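Local coordinates for ThiJ/PfpI family protein (Pseudomonas syringae pv. tomato, PDB 3EWN), which is of unknown function but belongs to the DJ-1/PfpI family, whose domain has the glutaminase-like class I amidotransferase fold, at residues 28-31 with 32-36; 44-47 with 48-51; 157-161 with 162-166; 183-186 with 187-191; 232-235 with 236-240. All blocks are in the same frame, centred on the assembly; numbering follows the deposited sequence.

Contact 1. Residues 28-31 with 32-36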
# COMPACT_ATOMS: atom_id res chain seq x y z
N MSE A 28 5.73 14.16 1.22
CA MSE A 28 4.69 13.34 1.82
C MSE A 28 4.86 13.33 3.34
O MSE A 28 5.85 12.82 3.86
CB MSE A 28 4.78 11.91 1.26
CG MSE A 28 4.74 11.87 -0.28
SE MSE A 28 4.79 10.11 -1.06
CE MSE A 28 2.93 9.68 -0.97
N LEU A 29 3.88 13.90 4.03
CA LEU A 29 3.91 13.97 5.48
C LEU A 29 3.68 12.60 6.11
O LEU A 29 2.85 11.83 5.63
CB LEU A 29 2.84 14.94 5.98
CG LEU A 29 2.65 15.05 7.49
CD1 LEU A 29 3.80 15.84 8.10
CD2 LEU A 29 1.32 15.76 7.78
N VAL A 30 4.42 12.30 7.17
CA VAL A 30 4.23 11.05 7.91
C VAL A 30 4.22 11.44 9.38
O VAL A 30 4.83 12.44 9.76
CB VAL A 30 5.36 10.00 7.66
CG1 VAL A 30 5.33 9.56 6.20
CG2 VAL A 30 6.72 10.55 8.05
N TYR A 31 3.52 10.67 10.19
CA TYR A 31 3.42 10.96 11.61
C TYR A 31 3.01 9.71 12.37
O TYR A 31 2.50 8.76 11.78
CB TYR A 31 2.39 12.08 11.85
CG TYR A 31 1.05 11.86 11.17
CD1 TYR A 31 0.08 11.03 11.74
CD2 TYR A 31 0.76 12.47 9.95
CE1 TYR A 31 -1.15 10.82 11.10
CE2 TYR A 31 -0.46 12.26 9.31
CZ TYR A 31 -1.41 11.43 9.89
OH TYR A 31 -2.61 11.22 9.27
N PRO A 32 3.26 9.68 13.68
CA PRO A 32 2.90 8.50 14.47
C PRO A 32 1.41 8.19 14.36
O PRO A 32 0.58 9.10 14.41
CB PRO A 32 3.29 8.90 15.89
CG PRO A 32 4.44 9.86 15.67
CD PRO A 32 3.93 10.69 14.52
N GLY A 33 1.07 6.92 14.18
CA GLY A 33 -0.33 6.55 14.11
C GLY A 33 -1.00 6.67 12.76
O GLY A 33 -2.20 6.42 12.64
N MSE A 34 -0.26 7.06 11.73
CA MSE A 34 -0.85 7.17 10.41
C MSE A 34 -1.20 5.77 9.91
O MSE A 34 -0.65 4.79 10.39
CB MSE A 34 0.14 7.81 9.44
CG MSE A 34 1.35 6.94 9.14
SE MSE A 34 2.51 7.70 7.84
CE MSE A 34 3.98 6.50 8.02
N THR A 35 -2.14 5.69 8.96
CA THR A 35 -2.51 4.40 8.38
C THR A 35 -1.51 4.29 7.24
O THR A 35 -1.58 5.06 6.29
CB THR A 35 -3.96 4.43 7.84
OG1 THR A 35 -4.87 4.67 8.92
CG2 THR A 35 -4.31 3.09 7.19
N VAL A 36 -0.58 3.35 7.33
CA VAL A 36 0.46 3.25 6.32
C VAL A 36 -0.00 3.07 4.88
O VAL A 36 0.62 3.62 3.97
CB VAL A 36 1.50 2.15 6.70
CG1 VAL A 36 0.96 0.77 6.42
CG2 VAL A 36 2.80 2.41 5.96
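Y31 and M34, a selenomethionine, face each other across a type II beta turn that runs from Y31 to M34 just after strand 25-29. The turn is closed by one backbone bond, M34 N to Y31 O at 3.2 Å, with the donor tilted 34° from the carbonyl plane. G33, third in the turn, adopts the positive phi of 85° that this turn type asks of that position, where a beta carbon would press on the carbonyl oxygen before it. P32, in second place, rests CD against Y31 CB at 3.4 Å, while the bond to its beta carbon points away from Y31.

Over one face of the Y31 ring sits M34 CB, 4.0 Å from the ring centroid, a CH-pi contact displaced toward CE1. With chi1 at 50°, Y31 holds its ring between its own backbone N and carbonyl carbon, which brings the ring against M34 CB, with CD1 also near P32 O. The selenium of M34 stands farther above the same ring, 5.5 Å from the centroid and close to the ring normal, as a distant Met-aromatic contact. Beyond CG the M34 chain is extended, and this carries SE alongside V30, 3.7 Å from V30 CB. V64 of strand 64-65 packs on V30, P32 and M34 together.

The hydroxyl of Y31 is hydrogen-bonded to P91 O and T97 OG1, so the ring is fixed at its polar end as well as at its face. The contact buries Y31 N without a hydrogen-bond partner, leaving apolar and polarisable packing and the single turn bond to carry it.

Contact 2. Residues 44-47 with 48-51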
# COMPACT_ATOMS: atom_id res chain seq x y z
N CYS A 44 3.39 4.36 -4.12
CA CYS A 44 3.54 3.37 -5.18
C CYS A 44 3.46 4.06 -6.54
O CYS A 44 4.25 3.80 -7.44
CB CYS A 44 2.44 2.32 -5.07
SG CYS A 44 2.35 1.16 -6.44
N MSE A 45 2.48 4.96 -6.68
CA MSE A 45 2.30 5.68 -7.94
C MSE A 45 3.30 6.81 -8.13
O MSE A 45 3.88 6.94 -9.21
CB MSE A 45 0.87 6.22 -8.04
CG MSE A 45 -0.19 5.12 -8.08
SE MSE A 45 0.03 3.86 -9.52
CE MSE A 45 -1.23 2.55 -8.97
N PHE A 46 3.51 7.63 -7.11
CA PHE A 46 4.47 8.73 -7.23
C PHE A 46 5.87 8.18 -7.46
O PHE A 46 6.69 8.79 -8.16
CB PHE A 46 4.49 9.60 -5.97
CG PHE A 46 3.28 10.47 -5.80
CD1 PHE A 46 2.81 11.23 -6.86
CD2 PHE A 46 2.64 10.57 -4.57
CE1 PHE A 46 1.72 12.09 -6.70
CE2 PHE A 46 1.55 11.42 -4.40
CZ PHE A 46 1.09 12.18 -5.47
N GLY A 47 6.14 7.03 -6.86
CA GLY A 47 7.44 6.41 -6.99
C GLY A 47 7.75 5.96 -8.41
O GLY A 47 8.91 5.69 -8.73
N SER A 48 6.73 5.87 -9.25
CA SER A 48 6.91 5.44 -10.64
C SER A 48 7.44 6.57 -11.53
O SER A 48 7.88 6.32 -12.65
CB SER A 48 5.60 4.93 -11.22
OG SER A 48 4.76 6.02 -11.58
N LEU A 49 7.40 7.79 -11.02
CA LEU A 49 7.85 8.96 -11.77
C LEU A 49 9.37 9.08 -11.87
O LEU A 49 10.04 9.36 -10.87
CB LEU A 49 7.27 10.23 -11.12
CG LEU A 49 5.74 10.30 -11.06
CD1 LEU A 49 5.31 11.42 -10.13
CD2 LEU A 49 5.19 10.53 -12.47
N MSE A 50 9.93 8.86 -13.06
CA MSE A 50 11.37 8.96 -13.27
C MSE A 50 11.85 10.40 -13.12
O MSE A 50 11.30 11.31 -13.74
CB MSE A 50 11.75 8.45 -14.67
CG MSE A 50 11.56 6.96 -14.88
SE MSE A 50 11.68 6.47 -16.76
CE MSE A 50 13.55 6.80 -17.00
N GLY A 51 12.88 10.61 -12.30
CA GLY A 51 13.42 11.95 -12.12
C GLY A 51 12.84 12.72 -10.95
O GLY A 51 13.42 13.72 -10.51
O HOH W 1 9.62 9.06 -7.96
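S48 folds back onto the last turn of helix 36-46 and gives M45 O two bonds at once. Its OG donates over 2.7 Å to M45 O and lies in the carbonyl plane, whereas S48 N, 3.0 Å from M45 O, comes from well above that plane. The two donors therefore meet the oxygen from different directions. A chi1 of 78° sets OG between the serine's own N and carbonyl carbon and turns it back to the helix end.

One residue on, L49 N bonds F46 O at 3.1 Å, also from above the carbonyl plane, and closes a type I beta turn from F46 to L49. These i to i+3 bonds take over as the chain leaves helix 36-46 and heads for strand 53-58, the next strand of the family's alpha/beta sandwich. Close packing is found at the two carbonyls, in the double grip on M45 O and in L49 CG, 3.4 Å from F46 O. The side chains themselves touch lightly, L49 CD1 coming to the edge of the F46 ring, 4.1 Å from F46 CD1; their burial owes more to M185, L189 and I26, the last reached by both.

More open is the outer part of the turn, where G47 and S48 are partly exposed. A water spans F46 O and L49 O, donating to them at 2.9 Å and 3.0 Å. Farther along, Y194 OH is hydrogen-bonded to S48 O and M50 N.

Contact 3. Residues 157-161 with 162-166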
# COMPACT_ATOMS: atom_id res chain seq x y z
N ILE A 157 -15.99 21.96 1.23
CA ILE A 157 -17.30 21.49 0.79
C ILE A 157 -17.18 19.98 0.70
O ILE A 157 -16.62 19.45 -0.26
CB ILE A 157 -17.67 22.07 -0.60
CG1 ILE A 157 -17.74 23.59 -0.52
CG2 ILE A 157 -19.01 21.51 -1.05
CD1 ILE A 157 -17.94 24.26 -1.87
N PRO A 158 -17.67 19.27 1.72
CA PRO A 158 -17.60 17.80 1.70
C PRO A 158 -18.24 17.25 0.44
O PRO A 158 -19.40 17.57 0.14
CB PRO A 158 -18.36 17.41 2.97
CG PRO A 158 -18.08 18.55 3.89
CD PRO A 158 -18.27 19.74 2.98
N THR A 159 -17.49 16.44 -0.31
CA THR A 159 -17.97 15.86 -1.56
C THR A 159 -17.81 14.34 -1.54
O THR A 159 -16.71 13.84 -1.32
CB THR A 159 -17.17 16.43 -2.75
OG1 THR A 159 -17.13 17.86 -2.66
CG2 THR A 159 -17.81 16.02 -4.07
N GLU A 160 -18.90 13.61 -1.77
CA GLU A 160 -18.81 12.16 -1.75
C GLU A 160 -18.41 11.56 -3.09
O GLU A 160 -19.26 11.26 -3.93
CB GLU A 160 -20.14 11.52 -1.29
CG GLU A 160 -19.95 10.10 -0.75
CD GLU A 160 -21.26 9.38 -0.45
OE1 GLU A 160 -22.26 10.05 -0.12
OE2 GLU A 160 -21.27 8.14 -0.51
N ALA A 161 -17.11 11.41 -3.28
CA ALA A 161 -16.53 10.83 -4.49
C ALA A 161 -15.22 10.20 -4.02
O ALA A 161 -14.64 10.64 -3.03
CB ALA A 161 -16.26 11.91 -5.53
N ARG A 162 -14.75 9.18 -4.73
CA ARG A 162 -13.52 8.50 -4.35
C ARG A 162 -12.30 9.41 -4.54
O ARG A 162 -11.34 9.36 -3.76
CB ARG A 162 -13.35 7.23 -5.18
CG ARG A 162 -12.30 6.27 -4.62
CD ARG A 162 -12.42 4.93 -5.31
NE ARG A 162 -11.44 3.95 -4.84
CZ ARG A 162 -11.46 3.38 -3.64
NH1 ARG A 162 -12.40 3.69 -2.75
NH2 ARG A 162 -10.56 2.46 -3.34
N VAL A 163 -12.35 10.24 -5.58
CA VAL A 163 -11.28 11.18 -5.87
C VAL A 163 -11.95 12.50 -6.24
O VAL A 163 -12.80 12.54 -7.12
CB VAL A 163 -10.39 10.72 -7.04
CG1 VAL A 163 -9.34 11.78 -7.34
CG2 VAL A 163 -9.74 9.39 -6.71
N VAL A 164 -11.55 13.58 -5.57
CA VAL A 164 -12.14 14.89 -5.83
C VAL A 164 -11.08 15.92 -6.19
O VAL A 164 -10.07 16.05 -5.49
CB VAL A 164 -12.90 15.41 -4.58
CG1 VAL A 164 -13.44 16.82 -4.85
CG2 VAL A 164 -14.03 14.47 -4.23
N ARG A 165 -11.30 16.63 -7.29
CA ARG A 165 -10.37 17.67 -7.69
C ARG A 165 -11.10 19.01 -7.78
O ARG A 165 -12.16 19.11 -8.38
CB ARG A 165 -9.70 17.38 -9.03
CG ARG A 165 -8.77 18.52 -9.43
CD ARG A 165 -8.00 18.28 -10.71
NE ARG A 165 -7.12 19.42 -10.97
CZ ARG A 165 -6.30 19.52 -12.02
NH1 ARG A 165 -6.25 18.55 -12.91
NH2 ARG A 165 -5.53 20.59 -12.15
N ASP A 166 -10.52 20.02 -7.17
CA ASP A 166 -11.07 21.37 -7.21
C ASP A 166 -9.85 22.26 -7.37
O ASP A 166 -9.10 22.48 -6.42
CB ASP A 166 -11.80 21.68 -5.90
CG ASP A 166 -12.41 23.08 -5.89
OD1 ASP A 166 -12.19 23.84 -6.86
OD2 ASP A 166 -13.09 23.41 -4.91
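A161 and V164 make the closest side-chain contact where the chain bends between strands 157-158 and 163-166, with A161 CB 3.6 Å from V164 CG2. V164 CG2 also lies 4.0 Å from T159 CB, so one valine branch bridges two residues that precede the bend. V164 keeps CG1 opposite its backbone N (chi1 177°), which leaves CG2 beside that N and turned to A161 and T159. The side chain of K140 packs against both T159 and V164.

The bend itself carries an inverse gamma turn centred on E160, closed by a weak bond from A161 N to T159 O. It links a short two-stranded parallel sheet, 140-141 with 157-158, to the antiparallel edge strand 163-166 of the main seven-stranded sheet.

Among the polar contacts, T159 OG1 donates over 2.9 Å to I157 O, approaching from above the carbonyl plane. T142 OG1 bonds A161 O and ties the bend to a neighbouring loop. R162 leads the other way: extended from CG to NE, it forms a salt bridge with D180 through NE, while NH2 bonds T176 OG1 and NH1 bonds E203 O of the second subunit.

Contact 4. Residues 183-186 with 187-191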
# COMPACT_ATOMS: atom_id res chain seq x y z
N LEU A 183 -2.78 7.10 -9.34
CA LEU A 183 -2.72 6.85 -10.78
C LEU A 183 -3.17 8.09 -11.55
O LEU A 183 -2.61 8.44 -12.59
CB LEU A 183 -3.59 5.65 -11.14
CG LEU A 183 -3.47 5.10 -12.57
CD1 LEU A 183 -2.02 4.66 -12.84
CD2 LEU A 183 -4.42 3.92 -12.73
N SER A 184 -4.19 8.77 -11.03
CA SER A 184 -4.68 9.98 -11.67
C SER A 184 -3.60 11.06 -11.59
O SER A 184 -3.42 11.83 -12.53
CB SER A 184 -5.96 10.46 -11.01
OG SER A 184 -7.04 9.59 -11.32
N MSE A 185 -2.90 11.12 -10.46
CA MSE A 185 -1.84 12.12 -10.31
C MSE A 185 -0.71 11.87 -11.31
O MSE A 185 -0.14 12.81 -11.87
CB MSE A 185 -1.28 12.12 -8.88
CG MSE A 185 -2.19 12.77 -7.82
SE MSE A 185 -2.61 14.63 -8.17
CE MSE A 185 -0.85 15.37 -8.09
N VAL A 186 -0.38 10.60 -11.53
CA VAL A 186 0.68 10.27 -12.48
C VAL A 186 0.33 10.79 -13.87
O VAL A 186 1.19 11.32 -14.58
CB VAL A 186 0.91 8.74 -12.55
CG1 VAL A 186 1.84 8.40 -13.72
CG2 VAL A 186 1.50 8.23 -11.24
N ALA A 187 -0.93 10.65 -14.28
CA ALA A 187 -1.34 11.13 -15.60
C ALA A 187 -1.33 12.66 -15.63
O ALA A 187 -0.96 13.26 -16.64
CB ALA A 187 -2.74 10.61 -15.93
N GLU A 188 -1.74 13.27 -14.53
CA GLU A 188 -1.77 14.73 -14.42
C GLU A 188 -0.36 15.31 -14.56
O GLU A 188 -0.14 16.27 -15.30
CB GLU A 188 -2.35 15.14 -13.06
CG GLU A 188 -2.27 16.64 -12.72
CD GLU A 188 -3.09 17.51 -13.65
OE1 GLU A 188 -4.05 16.99 -14.27
OE2 GLU A 188 -2.79 18.72 -13.77
N LEU A 189 0.59 14.69 -13.87
CA LEU A 189 1.98 15.14 -13.89
C LEU A 189 2.72 14.83 -15.19
O LEU A 189 3.55 15.62 -15.64
CB LEU A 189 2.72 14.53 -12.69
CG LEU A 189 2.18 15.00 -11.34
CD1 LEU A 189 2.79 14.18 -10.21
CD2 LEU A 189 2.47 16.48 -11.16
N ARG A 190 2.44 13.68 -15.79
CA ARG A 190 3.08 13.29 -17.04
C ARG A 190 1.97 13.23 -18.09
O ARG A 190 1.50 14.27 -18.54
CB ARG A 190 3.78 11.94 -16.88
CG ARG A 190 4.86 11.93 -15.79
CD ARG A 190 5.93 12.99 -16.04
NE ARG A 190 6.90 13.08 -14.94
CZ ARG A 190 7.94 12.28 -14.78
NH1 ARG A 190 8.19 11.30 -15.65
NH2 ARG A 190 8.73 12.43 -13.73
N ASP A 191 1.56 12.03 -18.49
CA ASP A 191 0.44 11.91 -19.43
C ASP A 191 -0.26 10.58 -19.21
O ASP A 191 0.17 9.79 -18.37
CB ASP A 191 0.89 12.10 -20.89
CG ASP A 191 1.69 10.93 -21.45
OD1 ASP A 191 1.82 9.89 -20.77
OD2 ASP A 191 2.19 11.07 -22.59
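L189 lies over the carbonyl of M185 at the end of helix 177-189, its CG 3.2 Å and its CD1 3.6 Å from M185 O. Its CG stands opposite the carbonyl carbon, with chi1 at -63°, and this brings the branch down along the preceding turn. The apolar contact beyond is slight, M185 CE meeting L189 CD1 at 4.4 Å.

The backbone bonds follow the alpha-helical i to i+4 pattern. A187 N reaches L183 O at 3.3 Å, and E188 N reaches S184 O at 3.0 Å. In the shortest of them L189 N lies 2.8 Å from M185 O, nearly along the C=O axis. R190 N to V186 O, at 2.9 Å, is the last of the four, and R190 itself has already left helical angles.

Charged ends turn outward from this backbone: E188, bent at chi2 (64°), forms a salt bridge through OE1 with R165 and takes a hydrogen bond at OE2 from Y119 OH, while R190 pairs with E24 through NE and bonds M50 O through NH2.

D191 then occupies the N-cap of helix 192-201, its OD1 accepting from Y194 N. The arrangement is a helix end followed directly by the N-cap of the next helix: one helix ends at R190, the next begins at once with an aspartate cap, and V186 and A187 of the first pack on A195 of the second.

Contact 5. Residues 232-235 with 236-240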
# COMPACT_ATOMS: atom_id res chain seq x y z
N GLU A 232 -16.41 7.09 17.86
CA GLU A 232 -15.52 7.94 18.65
C GLU A 232 -14.69 8.86 17.76
O GLU A 232 -14.51 10.04 18.07
CB GLU A 232 -14.59 7.10 19.52
CG GLU A 232 -15.27 6.35 20.67
CD GLU A 232 -16.09 7.25 21.58
OE1 GLU A 232 -15.73 8.43 21.75
OE2 GLU A 232 -17.11 6.77 22.13
N PHE A 233 -14.18 8.33 16.65
CA PHE A 233 -13.38 9.13 15.73
C PHE A 233 -14.25 10.17 15.04
O PHE A 233 -13.87 11.33 14.91
CB PHE A 233 -12.72 8.22 14.68
CG PHE A 233 -11.89 8.97 13.66
CD1 PHE A 233 -10.77 9.69 14.05
CD2 PHE A 233 -12.23 8.93 12.32
CE1 PHE A 233 -9.99 10.36 13.11
CE2 PHE A 233 -11.46 9.60 11.37
CZ PHE A 233 -10.34 10.32 11.76
N THR A 234 -15.44 9.77 14.59
CA THR A 234 -16.34 10.71 13.93
C THR A 234 -16.61 11.92 14.81
O THR A 234 -16.55 13.06 14.35
CB THR A 234 -17.68 10.06 13.57
OG1 THR A 234 -17.46 8.99 12.65
CG2 THR A 234 -18.62 11.10 12.94
N LYS A 235 -16.92 11.67 16.08
CA LYS A 235 -17.20 12.77 17.00
C LYS A 235 -15.96 13.64 17.24
O LYS A 235 -16.07 14.86 17.27
CB LYS A 235 -17.75 12.24 18.32
CG LYS A 235 -19.18 11.71 18.22
CD LYS A 235 -19.76 11.34 19.58
CE LYS A 235 -19.16 10.06 20.14
NZ LYS A 235 -19.49 8.86 19.31
N LYS A 236 -14.80 13.02 17.40
CA LYS A 236 -13.57 13.78 17.63
C LYS A 236 -13.18 14.59 16.40
O LYS A 236 -12.60 15.68 16.53
CB LYS A 236 -12.43 12.83 18.02
CG LYS A 236 -12.59 12.26 19.42
CD LYS A 236 -11.67 11.07 19.66
CE LYS A 236 -10.21 11.47 19.69
NZ LYS A 236 -9.37 10.33 20.17
N ALA A 237 -13.50 14.07 15.22
CA ALA A 237 -13.21 14.79 13.98
C ALA A 237 -14.09 16.03 13.94
O ALA A 237 -13.63 17.13 13.65
CB ALA A 237 -13.48 13.91 12.77
N ASP A 238 -15.38 15.86 14.23
CA ASP A 238 -16.30 16.99 14.24
C ASP A 238 -15.83 18.04 15.25
O ASP A 238 -15.89 19.24 14.98
CB ASP A 238 -17.72 16.55 14.59
CG ASP A 238 -18.42 15.84 13.44
OD1 ASP A 238 -18.05 16.09 12.27
OD2 ASP A 238 -19.35 15.05 13.70
N ALA A 239 -15.37 17.59 16.41
CA ALA A 239 -14.90 18.51 17.44
C ALA A 239 -13.67 19.28 16.94
O ALA A 239 -13.55 20.49 17.16
CB ALA A 239 -14.55 17.74 18.72
N LEU A 240 -12.77 18.57 16.28
CA LEU A 240 -11.56 19.16 15.74
C LEU A 240 -11.91 20.26 14.74
O LEU A 240 -11.25 21.30 14.68
CB LEU A 240 -10.71 18.10 15.03
CG LEU A 240 -9.46 18.59 14.30
CD1 LEU A 240 -8.35 18.83 15.30
CD2 LEU A 240 -9.02 17.55 13.27
O HOH W 2 -17.03 13.67 11.66
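K236 N, A237 N, D238 N and A239 N bond in turn to E232 O, F233 O, T234 O and K235 O at 2.8 to 3.1 Å, a regular alpha-helical i to i+4 ladder. This is helix 231-240, the last of the chain, with one side laid on helix 95-100 and the other at the surface. F233 reaches inward to L98 of that helix and to S146 and C147.

K236 runs back along the helix, its CG 3.2 Å and its CD 3.4 Å from E232 O. A chi1 of -71° puts CG opposite the carbonyl carbon and lays the aliphatic chain over that oxygen before it bends at chi3; the ammonium group then forms a salt bridge with D95. The E232 carboxylate is not its partner, since OE1 of E232 and NZ of K236 stay 6.8 Å apart.

T234 and D238, one turn apart, run alongside each other. The hydroxyl of T234 is hydrogen-bonded to S146 O, and its methyl CG2 lies 4.1 Å from D238 OD2. A water joins the pair, donating 2.8 Å to T234 O and, in a weak bond, 2.7 Å to D238 OD1.

In the fold
In chain order the contacts run from 1 to 5. Contacts 1 and 2 lie at the two ends of helix 36-46; their centres are about 19 Å apart, and M28 packs on F46. Contact 2 also touches contact 4, about 10 Å away between centres, joining the ends of helices 36-46 and 177-189. Contact 3, on edge strand 163-166 of the seven-stranded sheet, meets contact 4 through the R165-E188 salt bridge. Contact 5 touches none of the others: its nearest atoms are about 8 Å from contact 1, and its centre about 33 Å from that of contact 4. Contacts 1 to 4 thus sample the sheet and its covering helices, and contact 5 the C-terminal helix packed on helix 95-100.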